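Local coordinates for protein Niban 2 (Homo sapiens, PDB 7CTP), which may help suppress apoptosis and promote melanoma cell invasion, as a myristoylated protein of cytosol and plasma membrane that carries a PH domain, at residues T25-F30 with T209-M214; F30-Y35 with S291-V296; V62-R67 with L391-Y396. One frame throughout, in Å; residues are numbered along the deposited sequence.

Contact 1. Residues T25-F30 with T209-M214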
loop_
_atom_site.group_PDB
_atom_site.type_symbol
_atom_site.label_atom_id
_atom_site.label_comp_id
_atom_site.label_asym_id
_atom_site.label_seq_id
_atom_site.Cartn_x
_atom_site.Cartn_y
_atom_site.Cartn_z
ATOM N N THR A 25 -12.413 11.656 16.346
ATOM C CA THR A 25 -13.668 11.170 16.924
ATOM C C THR A 25 -14.618 10.680 15.840
ATOM O O THR A 25 -15.188 9.585 15.943
ATOM C CB THR A 25 -14.333 12.267 17.760
ATOM O OG1 THR A 25 -13.534 12.535 18.919
ATOM C CG2 THR A 25 -15.747 11.853 18.194
ATOM N N GLU A 26 -14.796 11.478 14.784
ATOM C CA GLU A 26 -15.696 11.073 13.710
ATOM C C GLU A 26 -15.183 9.825 13.004
ATOM O O GLU A 26 -15.954 8.891 12.742
ATOM C CB GLU A 26 -15.905 12.214 12.713
ATOM C CG GLU A 26 -17.095 11.953 11.778
ATOM C CD GLU A 26 -17.258 12.998 10.688
ATOM O OE1 GLU A 26 -17.960 12.699 9.690
ATOM O OE2 GLU A 26 -16.688 14.105 10.825
ATOM N N PHE A 27 -13.877 9.777 12.701
ATOM C CA PHE A 27 -13.320 8.571 12.097
ATOM C C PHE A 27 -13.543 7.348 12.980
ATOM O O PHE A 27 -13.885 6.265 12.491
ATOM C CB PHE A 27 -11.819 8.704 11.829
ATOM C CG PHE A 27 -11.200 7.373 11.460
ATOM C CD1 PHE A 27 -11.357 6.873 10.179
ATOM C CD2 PHE A 27 -10.584 6.574 12.420
ATOM C CE1 PHE A 27 -10.846 5.631 9.839
ATOM C CE2 PHE A 27 -10.075 5.326 12.090
ATOM C CZ PHE A 27 -10.212 4.852 10.799
ATOM N N LEU A 28 -13.272 7.480 14.277
ATOM C CA LEU A 28 -13.325 6.302 15.137
ATOM C C LEU A 28 -14.748 5.771 15.284
ATOM O O LEU A 28 -14.934 4.576 15.544
ATOM C CB LEU A 28 -12.708 6.637 16.497
ATOM C CG LEU A 28 -11.190 6.847 16.356
ATOM C CD1 LEU A 28 -10.602 7.515 17.622
ATOM C CD2 LEU A 28 -10.481 5.542 16.026
ATOM N N GLN A 29 -15.759 6.631 15.119
ATOM C CA GLN A 29 -17.140 6.146 15.065
ATOM C C GLN A 29 -17.360 5.266 13.841
ATOM O O GLN A 29 -17.971 4.195 13.941
ATOM C CB GLN A 29 -18.124 7.317 15.070
ATOM C CG GLN A 29 -18.089 8.157 16.337
ATOM C CD GLN A 29 -18.989 9.382 16.259
ATOM O OE1 GLN A 29 -18.944 10.152 15.291
ATOM N NE2 GLN A 29 -19.815 9.570 17.279
ATOM N N PHE A 30 -16.852 5.685 12.677
ATOM C CA PHE A 30 -16.888 4.809 11.504
ATOM C C PHE A 30 -16.135 3.508 11.760
ATOM O O PHE A 30 -16.575 2.428 11.339
ATOM C CB PHE A 30 -16.290 5.516 10.281
ATOM C CG PHE A 30 -17.202 6.531 9.649
ATOM C CD1 PHE A 30 -18.258 6.130 8.843
ATOM C CD2 PHE A 30 -16.983 7.888 9.834
ATOM C CE1 PHE A 30 -19.094 7.074 8.249
ATOM C CE2 PHE A 30 -17.819 8.836 9.240
ATOM C CZ PHE A 30 -18.873 8.423 8.451
ATOM N N THR A 209 -9.499 0.009 6.642
ATOM C CA THR A 209 -9.505 0.632 5.323
ATOM C C THR A 209 -10.924 0.952 4.863
ATOM O O THR A 209 -11.148 1.965 4.191
ATOM C CB THR A 209 -8.772 -0.250 4.317
ATOM O OG1 THR A 209 -9.403 -1.531 4.266
ATOM C CG2 THR A 209 -7.340 -0.441 4.751
ATOM N N ASP A 210 -11.904 0.114 5.228
ATOM C CA ASP A 210 -13.295 0.453 4.943
ATOM C C ASP A 210 -13.740 1.675 5.734
ATOM O O ASP A 210 -14.476 2.517 5.213
ATOM C CB ASP A 210 -14.218 -0.734 5.237
ATOM C CG ASP A 210 -14.119 -1.833 4.189
ATOM O OD1 ASP A 210 -13.834 -1.521 3.012
ATOM O OD2 ASP A 210 -14.319 -3.014 4.550
ATOM N N ALA A 211 -13.310 1.802 6.993
ATOM C CA ALA A 211 -13.689 2.984 7.761
ATOM C C ALA A 211 -13.097 4.245 7.147
ATOM O O ALA A 211 -13.739 5.304 7.147
ATOM C CB ALA A 211 -13.251 2.847 9.220
ATOM N N ILE A 212 -11.858 4.156 6.648
ATOM C CA ILE A 212 -11.234 5.303 5.993
ATOM C C ILE A 212 -12.063 5.714 4.791
ATOM O O ILE A 212 -12.338 6.900 4.575
ATOM C CB ILE A 212 -9.787 4.973 5.585
ATOM C CG1 ILE A 212 -8.863 4.967 6.812
ATOM C CG2 ILE A 212 -9.289 5.977 4.532
ATOM C CD1 ILE A 212 -8.484 6.377 7.309
ATOM N N ARG A 213 -12.471 4.728 3.987
ATOM C CA ARG A 213 -13.232 5.029 2.782
ATOM C C ARG A 213 -14.586 5.635 3.130
ATOM O O ARG A 213 -15.015 6.609 2.499
ATOM C CB ARG A 213 -13.405 3.769 1.935
ATOM C CG ARG A 213 -14.191 4.014 0.644
ATOM C CD ARG A 213 -14.311 2.749 -0.199
ATOM N NE ARG A 213 -14.736 1.594 0.592
ATOM C CZ ARG A 213 -15.981 1.364 0.997
ATOM N NH1 ARG A 213 -16.954 2.211 0.693
ATOM N NH2 ARG A 213 -16.251 0.274 1.707
ATOM N N MET A 214 -15.264 5.088 4.151
ATOM C CA MET A 214 -16.579 5.610 4.523
ATOM C C MET A 214 -16.492 7.014 5.089
ATOM O O MET A 214 -17.383 7.838 4.846
ATOM C CB MET A 214 -17.283 4.698 5.536
ATOM C CG MET A 214 -17.380 3.237 5.181
ATOM S SD MET A 214 -18.493 2.902 3.813
ATOM C CE MET A 214 -19.546 4.340 3.804
#
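F30 lies across M214 while its backbone rests on A211, a worked example of two helices brought close by an alanine. At this point the axes come within 8.9 Å, and their N-to-C directions differ by 126°. The F30 side chain can be followed outward. Its CB lies 4.2 Å from A211 CB, and the chi1 of -77° sets CG opposite the carbonyl carbon, sending the ring past A211 to M214. There CD1 meets M214 CB at 3.7 Å, the two side chains crossing at about a right angle. CE1 and CZ, farther out, are each 3.9 Å from M214 O, which sits over one face of the ring. Along the ring's rim, in its plane, lies OE1 of E26, whose carboxylate is salt-bridged through OE2 to K219 NZ.

One turn back, F27 reaches the same partner helix beside F30. Its CE1 touches A211 CB at 3.7 Å and I212 CD1 at 3.5 Å, so the A211 methyl is met by both the F27 ring and the backbone of F30. No hydrogen bond or salt bridge spans the two segments; the contact is mainly apolar. Around them, the F27 ring also meets F208, and helix 232-252 adds L236 against F27 and I235 and L239 against I212. L28 faces helix 260-337, so helix 10-48 runs between that long helix and helix 204-218.

Contact 2. Residues F30-Y35 with S291-V296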
loop_
_atom_site.group_PDB
_atom_site.type_symbol
_atom_site.label_atom_id
_atom_site.label_comp_id
_atom_site.label_asym_id
_atom_site.label_seq_id
_atom_site.Cartn_x
_atom_site.Cartn_y
_atom_site.Cartn_z
ATOM N N PHE A 30 -16.852 5.685 12.677
ATOM C CA PHE A 30 -16.888 4.809 11.504
ATOM C C PHE A 30 -16.135 3.508 11.760
ATOM O O PHE A 30 -16.575 2.428 11.339
ATOM C CB PHE A 30 -16.290 5.516 10.281
ATOM C CG PHE A 30 -17.202 6.531 9.649
ATOM C CD1 PHE A 30 -18.258 6.130 8.843
ATOM C CD2 PHE A 30 -16.983 7.888 9.834
ATOM C CE1 PHE A 30 -19.094 7.074 8.249
ATOM C CE2 PHE A 30 -17.819 8.836 9.240
ATOM C CZ PHE A 30 -18.873 8.423 8.451
ATOM N N TYR A 31 -14.988 3.591 12.439
ATOM C CA TYR A 31 -14.166 2.408 12.670
ATOM C C TYR A 31 -14.873 1.407 13.587
ATOM O O TYR A 31 -14.937 0.208 13.281
ATOM C CB TYR A 31 -12.814 2.826 13.252
ATOM C CG TYR A 31 -11.918 1.671 13.575
ATOM C CD1 TYR A 31 -11.267 0.979 12.569
ATOM C CD2 TYR A 31 -11.741 1.250 14.887
ATOM C CE1 TYR A 31 -10.450 -0.092 12.854
ATOM C CE2 TYR A 31 -10.934 0.180 15.180
ATOM C CZ TYR A 31 -10.292 -0.487 14.167
ATOM O OH TYR A 31 -9.483 -1.550 14.449
ATOM N N GLU A 32 -15.408 1.878 14.719
ATOM C CA GLU A 32 -16.113 0.973 15.622
ATOM C C GLU A 32 -17.329 0.356 14.942
ATOM O O GLU A 32 -17.623 -0.829 15.148
ATOM C CB GLU A 32 -16.519 1.698 16.909
ATOM C CG GLU A 32 -15.330 2.030 17.816
ATOM C CD GLU A 32 -15.746 2.478 19.215
ATOM O OE1 GLU A 32 -16.514 1.743 19.882
ATOM O OE2 GLU A 32 -15.278 3.552 19.653
ATOM N N ASP A 33 -18.027 1.129 14.107
ATOM C CA ASP A 33 -19.145 0.568 13.348
ATOM C C ASP A 33 -18.663 -0.504 12.377
ATOM O O ASP A 33 -19.279 -1.572 12.264
ATOM C CB ASP A 33 -19.888 1.672 12.597
ATOM C CG ASP A 33 -20.841 2.456 13.479
ATOM O OD1 ASP A 33 -21.093 2.032 14.629
ATOM O OD2 ASP A 33 -21.334 3.509 13.021
ATOM N N GLN A 34 -17.549 -0.244 11.680
ATOM C CA GLN A 34 -17.049 -1.197 10.690
ATOM C C GLN A 34 -16.512 -2.467 11.337
ATOM O O GLN A 34 -16.526 -3.524 10.706
ATOM C CB GLN A 34 -15.935 -0.574 9.839
ATOM C CG GLN A 34 -16.392 0.386 8.738
ATOM C CD GLN A 34 -17.463 -0.200 7.819
ATOM O OE1 GLN A 34 -17.279 -1.264 7.231
ATOM N NE2 GLN A 34 -18.592 0.498 7.706
ATOM N N TYR A 35 -16.010 -2.381 12.572
ATOM C CA TYR A 35 -15.239 -3.488 13.128
ATOM C C TYR A 35 -16.066 -4.767 13.186
ATOM O O TYR A 35 -15.612 -5.836 12.758
ATOM C CB TYR A 35 -14.714 -3.138 14.516
ATOM C CG TYR A 35 -13.597 -4.066 14.943
ATOM C CD1 TYR A 35 -12.281 -3.811 14.584
ATOM C CD2 TYR A 35 -13.870 -5.226 15.660
ATOM C CE1 TYR A 35 -11.257 -4.667 14.958
ATOM C CE2 TYR A 35 -12.860 -6.089 16.028
ATOM C CZ TYR A 35 -11.557 -5.801 15.682
ATOM O OH TYR A 35 -10.550 -6.662 16.055
ATOM N N SER A 291 -7.635 -1.216 21.368
ATOM C CA SER A 291 -7.669 -1.997 22.601
ATOM C C SER A 291 -9.101 -2.238 23.064
ATOM O O SER A 291 -9.437 -3.336 23.531
ATOM C CB SER A 291 -6.866 -1.287 23.688
ATOM O OG SER A 291 -6.938 -1.996 24.916
ATOM N N LYS A 292 -9.965 -1.232 22.927
ATOM C CA LYS A 292 -11.347 -1.384 23.366
ATOM C C LYS A 292 -12.092 -2.399 22.512
ATOM O O LYS A 292 -12.857 -3.218 23.043
ATOM C CB LYS A 292 -12.061 -0.034 23.353
ATOM C CG LYS A 292 -13.562 -0.119 23.628
ATOM C CD LYS A 292 -14.176 1.272 23.726
ATOM C CE LYS A 292 -14.442 1.852 22.347
ATOM N NZ LYS A 292 -15.009 3.234 22.392
ATOM N N VAL A 293 -11.897 -2.371 21.188
ATOM C CA VAL A 293 -12.616 -3.326 20.350
ATOM C C VAL A 293 -12.073 -4.737 20.556
ATOM O O VAL A 293 -12.836 -5.711 20.540
ATOM C CB VAL A 293 -12.596 -2.910 18.865
ATOM C CG1 VAL A 293 -13.311 -1.585 18.681
ATOM C CG2 VAL A 293 -11.183 -2.851 18.297
ATOM N N GLN A 294 -10.762 -4.876 20.777
ATOM C CA GLN A 294 -10.192 -6.209 20.970
ATOM C C GLN A 294 -10.702 -6.846 22.256
ATOM O O GLN A 294 -10.800 -8.077 22.340
ATOM C CB GLN A 294 -8.662 -6.153 20.978
ATOM C CG GLN A 294 -8.029 -5.888 19.606
ATOM C CD GLN A 294 -6.554 -5.531 19.689
ATOM O OE1 GLN A 294 -6.048 -5.152 20.745
ATOM N NE2 GLN A 294 -5.859 -5.643 18.564
ATOM N N GLN A 295 -11.062 -6.027 23.249
ATOM C CA GLN A 295 -11.603 -6.549 24.503
ATOM C C GLN A 295 -12.977 -7.181 24.308
ATOM O O GLN A 295 -13.293 -8.205 24.930
ATOM C CB GLN A 295 -11.678 -5.433 25.546
ATOM C CG GLN A 295 -12.020 -5.929 26.936
ATOM C CD GLN A 295 -10.839 -5.909 27.873
ATOM O OE1 GLN A 295 -9.703 -5.691 27.459
ATOM N NE2 GLN A 295 -11.103 -6.131 29.149
ATOM N N VAL A 296 -13.829 -6.569 23.480
ATOM C CA VAL A 296 -15.161 -7.126 23.275
ATOM C C VAL A 296 -15.239 -8.073 22.083
ATOM O O VAL A 296 -16.293 -8.692 21.878
ATOM C CB VAL A 296 -16.231 -6.032 23.108
ATOM C CG1 VAL A 296 -16.244 -5.131 24.341
ATOM C CG2 VAL A 296 -15.988 -5.231 21.836
#
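Y31, E32 and Y35 gather round V293 in a near-parallel helix pair, helix 10-48 packed on helix 260-337 within the helical part of this chain. The short segments cross at -22° with their axes 11.1 Å apart, and the wide spacing is bridged by long or bulky side chains, not by close backbones.

Y31 comes first. Its ring meets V293 obliquely and at long range, CE2 lying 4.4 Å from V293 CG2; it also touches V289 and L290, and meets the F286 ring edge-to-face. E32 follows with the polar link. From CG its chain runs out extended, and the carboxylate meets the ammonium of K292, which reaches back with its own chain bent at chi3 (81°). K292 NZ donates to E32 OE2 at 2.8 Å, arriving on the syn side but tilted from the carboxylate plane, while E32 OE1 stays 3.3 Å from the same nitrogen. The two side chains cross at about a right angle, and since K292 is exposed this salt bridge borders the apolar centre on the solvent side. E32 CG also approaches V293 CG1.

Y35, one turn on from Y31, supplies the ring that V293 uses most. V203 from the loop preceding helix 204-218 also touches it, and its hydroxyl is hydrogen-bonded to Q297 OE1, which helps fix the far end of the ring. Nearby, the Q294 amide turns to E204 through NE2. The V293 methyl CG2, held between the backbone N and the carbonyl carbon, makes a CH-pi contact over the face of Y35, 3.9 Å from the ring centroid and 14° off its normal.

Contact 3. Residues V62-R67 with L391-Y396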
loop_
_atom_site.group_PDB
_atom_site.type_symbol
_atom_site.label_atom_id
_atom_site.label_comp_id
_atom_site.label_asym_id
_atom_site.label_seq_id
_atom_site.Cartn_x
_atom_site.Cartn_y
_atom_site.Cartn_z
ATOM N N VAL A 62 8.607 -18.176 8.716
ATOM C CA VAL A 62 9.454 -17.354 9.574
ATOM C C VAL A 62 10.175 -16.378 8.654
ATOM O O VAL A 62 10.537 -16.764 7.533
ATOM C CB VAL A 62 10.448 -18.219 10.368
ATOM C CG1 VAL A 62 11.156 -19.194 9.432
ATOM C CG2 VAL A 62 11.478 -17.355 11.090
ATOM N N PRO A 63 10.401 -15.123 9.056
ATOM C CA PRO A 63 11.149 -14.207 8.190
ATOM C C PRO A 63 12.564 -14.705 7.943
ATOM O O PRO A 63 13.122 -15.502 8.702
ATOM C CB PRO A 63 11.159 -12.888 8.980
ATOM C CG PRO A 63 9.994 -12.986 9.888
ATOM C CD PRO A 63 9.891 -14.437 10.258
ATOM N N LEU A 64 13.141 -14.226 6.847
ATOM C CA LEU A 64 14.554 -14.457 6.608
ATOM C C LEU A 64 15.360 -13.901 7.770
ATOM O O LEU A 64 14.933 -12.968 8.458
ATOM C CB LEU A 64 14.984 -13.792 5.302
ATOM C CG LEU A 64 14.373 -14.403 4.045
ATOM C CD1 LEU A 64 14.362 -13.384 2.893
ATOM C CD2 LEU A 64 15.129 -15.675 3.645
ATOM N N ASP A 65 16.526 -14.498 8.006
ATOM C CA ASP A 65 17.465 -13.923 8.964
ATOM C C ASP A 65 17.697 -12.457 8.626
ATOM O O ASP A 65 17.791 -12.085 7.454
ATOM C CB ASP A 65 18.792 -14.682 8.945
ATOM C CG ASP A 65 18.687 -16.058 9.569
ATOM O OD1 ASP A 65 17.646 -16.358 10.191
ATOM O OD2 ASP A 65 19.656 -16.833 9.437
ATOM N N GLU A 66 17.740 -11.621 9.657
ATOM C CA GLU A 66 17.835 -10.182 9.451
ATOM C C GLU A 66 19.223 -9.829 8.938
ATOM O O GLU A 66 20.230 -10.187 9.561
ATOM C CB GLU A 66 17.527 -9.440 10.750
ATOM C CG GLU A 66 16.123 -9.702 11.273
ATOM C CD GLU A 66 15.810 -8.948 12.551
ATOM O OE1 GLU A 66 16.727 -8.314 13.111
ATOM O OE2 GLU A 66 14.641 -8.998 12.993
ATOM N N ARG A 67 19.273 -9.159 7.786
ATOM C CA ARG A 67 20.511 -8.661 7.203
ATOM C C ARG A 67 20.293 -7.228 6.746
ATOM O O ARG A 67 19.171 -6.830 6.426
ATOM C CB ARG A 67 20.984 -9.507 6.013
ATOM C CG ARG A 67 21.200 -10.980 6.327
ATOM C CD ARG A 67 22.544 -11.497 5.810
ATOM N NE ARG A 67 22.522 -11.767 4.370
ATOM C CZ ARG A 67 23.074 -12.833 3.794
ATOM N NH1 ARG A 67 23.685 -13.747 4.537
ATOM N NH2 ARG A 67 23.005 -12.995 2.478
ATOM N N LEU A 391 19.897 -17.615 -2.937
ATOM C CA LEU A 391 18.624 -17.735 -3.640
ATOM C C LEU A 391 17.456 -17.410 -2.718
ATOM O O LEU A 391 16.446 -16.850 -3.163
ATOM C CB LEU A 391 18.460 -19.140 -4.219
ATOM C CG LEU A 391 17.208 -19.334 -5.082
ATOM C CD1 LEU A 391 17.394 -18.662 -6.436
ATOM C CD2 LEU A 391 16.844 -20.808 -5.251
ATOM N N SER A 392 17.583 -17.756 -1.430
ATOM C CA SER A 392 16.497 -17.554 -0.472
ATOM C C SER A 392 16.095 -16.093 -0.363
ATOM O O SER A 392 14.962 -15.794 0.039
ATOM C CB SER A 392 16.886 -18.081 0.914
ATOM O OG SER A 392 17.820 -17.231 1.565
ATOM N N ARG A 393 16.996 -15.173 -0.720
ATOM C CA ARG A 393 16.776 -13.739 -0.570
ATOM C C ARG A 393 16.419 -13.046 -1.877
ATOM O O ARG A 393 16.360 -11.808 -1.908
ATOM C CB ARG A 393 18.023 -13.085 0.019
ATOM C CG ARG A 393 18.502 -13.758 1.267
ATOM C CD ARG A 393 19.507 -12.919 2.017
ATOM N NE ARG A 393 19.549 -13.352 3.406
ATOM C CZ ARG A 393 18.940 -12.722 4.402
ATOM N NH1 ARG A 393 18.263 -11.600 4.171
ATOM N NH2 ARG A 393 19.024 -13.211 5.630
ATOM N N LEU A 394 16.182 -13.816 -2.944
ATOM C CA LEU A 394 16.008 -13.241 -4.279
ATOM C C LEU A 394 14.885 -12.208 -4.316
ATOM O O LEU A 394 15.014 -11.162 -4.965
ATOM C CB LEU A 394 15.741 -14.354 -5.289
ATOM C CG LEU A 394 15.439 -13.959 -6.733
ATOM C CD1 LEU A 394 16.560 -13.095 -7.293
ATOM C CD2 LEU A 394 15.241 -15.207 -7.576
ATOM N N ALA A 395 13.779 -12.475 -3.620
ATOM C CA ALA A 395 12.641 -11.566 -3.719
ATOM C C ALA A 395 12.957 -10.177 -3.186
ATOM O O ALA A 395 12.214 -9.234 -3.482
ATOM C CB ALA A 395 11.429 -12.133 -2.983
ATOM N N TYR A 396 14.037 -10.027 -2.422
ATOM C CA TYR A 396 14.427 -8.743 -1.855
ATOM C C TYR A 396 15.723 -8.205 -2.446
ATOM O O TYR A 396 16.282 -7.241 -1.911
ATOM C CB TYR A 396 14.549 -8.865 -0.335
ATOM C CG TYR A 396 13.269 -9.357 0.293
ATOM C CD1 TYR A 396 12.252 -8.467 0.618
ATOM C CD2 TYR A 396 13.048 -10.717 0.507
ATOM C CE1 TYR A 396 11.069 -8.905 1.162
ATOM C CE2 TYR A 396 11.857 -11.162 1.050
ATOM C CZ TYR A 396 10.877 -10.251 1.378
ATOM O OH TYR A 396 9.687 -10.680 1.918
#
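D65 O meets the edge of the R393 guanidinium, and R67 and L64 close over its two faces. As modelled, R393 NH2 points almost straight at D65 O (175°), but the 2.5 Å between them is too short to be trusted in detail; NH1 adds a weak bond to the same oxygen. R67 CG lies over one face, 3.2 Å from R393 NH2, and the R67 guanidinium makes an offset stack on that of R393, centres 4.2 Å apart and planes at 15°. Over the opposite face stands L64 CB, 4.1 Å from R393 NH2. Farther along this leucine, CD1 packs on Y396 CD2 at 3.8 Å, and CD2 lies beside S392 O at 3.6 Å.

The second shell probably makes the stacking of two arginines tolerable. E389 OE2 forms salt bridges with both R67 NH1 and R393 NE, so the pair shares one carboxylate that probably offsets their like charges. S392 OG donates a hydrogen bond to E389 O, tying that residue to helix 384-391. Replacing R393 by an alanine is likely to leave D65 O without its NH2 donor, R67 without the flat group it stacks on, and E389 with one arginine fewer. The whole is a guanidinium stack of two arginines that share one glutamate, joining the loop ahead of PH-domain strand 70-77 to the type I beta turn from L391 to L394.

From the N terminus, helix 10-48 supplies the first segment of contacts 1 and 2. Contact 1 closes a loop of 178 residues that holds the whole PH sheet and returns at helix 204-218. Contact 2 begins at F30, which the two share, and closes a longer loop on helix 260-337; A211 of contact 1 packs on Y31 of contact 2. Contact 3 spans 323 residues, from the loop between helix 10-48 and strand 70-77 to the turn after helix 384-391. All three loops cross and none nests. Contacts 1 and 2 tie helices together, whereas contact 3, about 36 Å from contact 1 between centres, joins that loop, next to the first strand of the PH sheet, to the helical part.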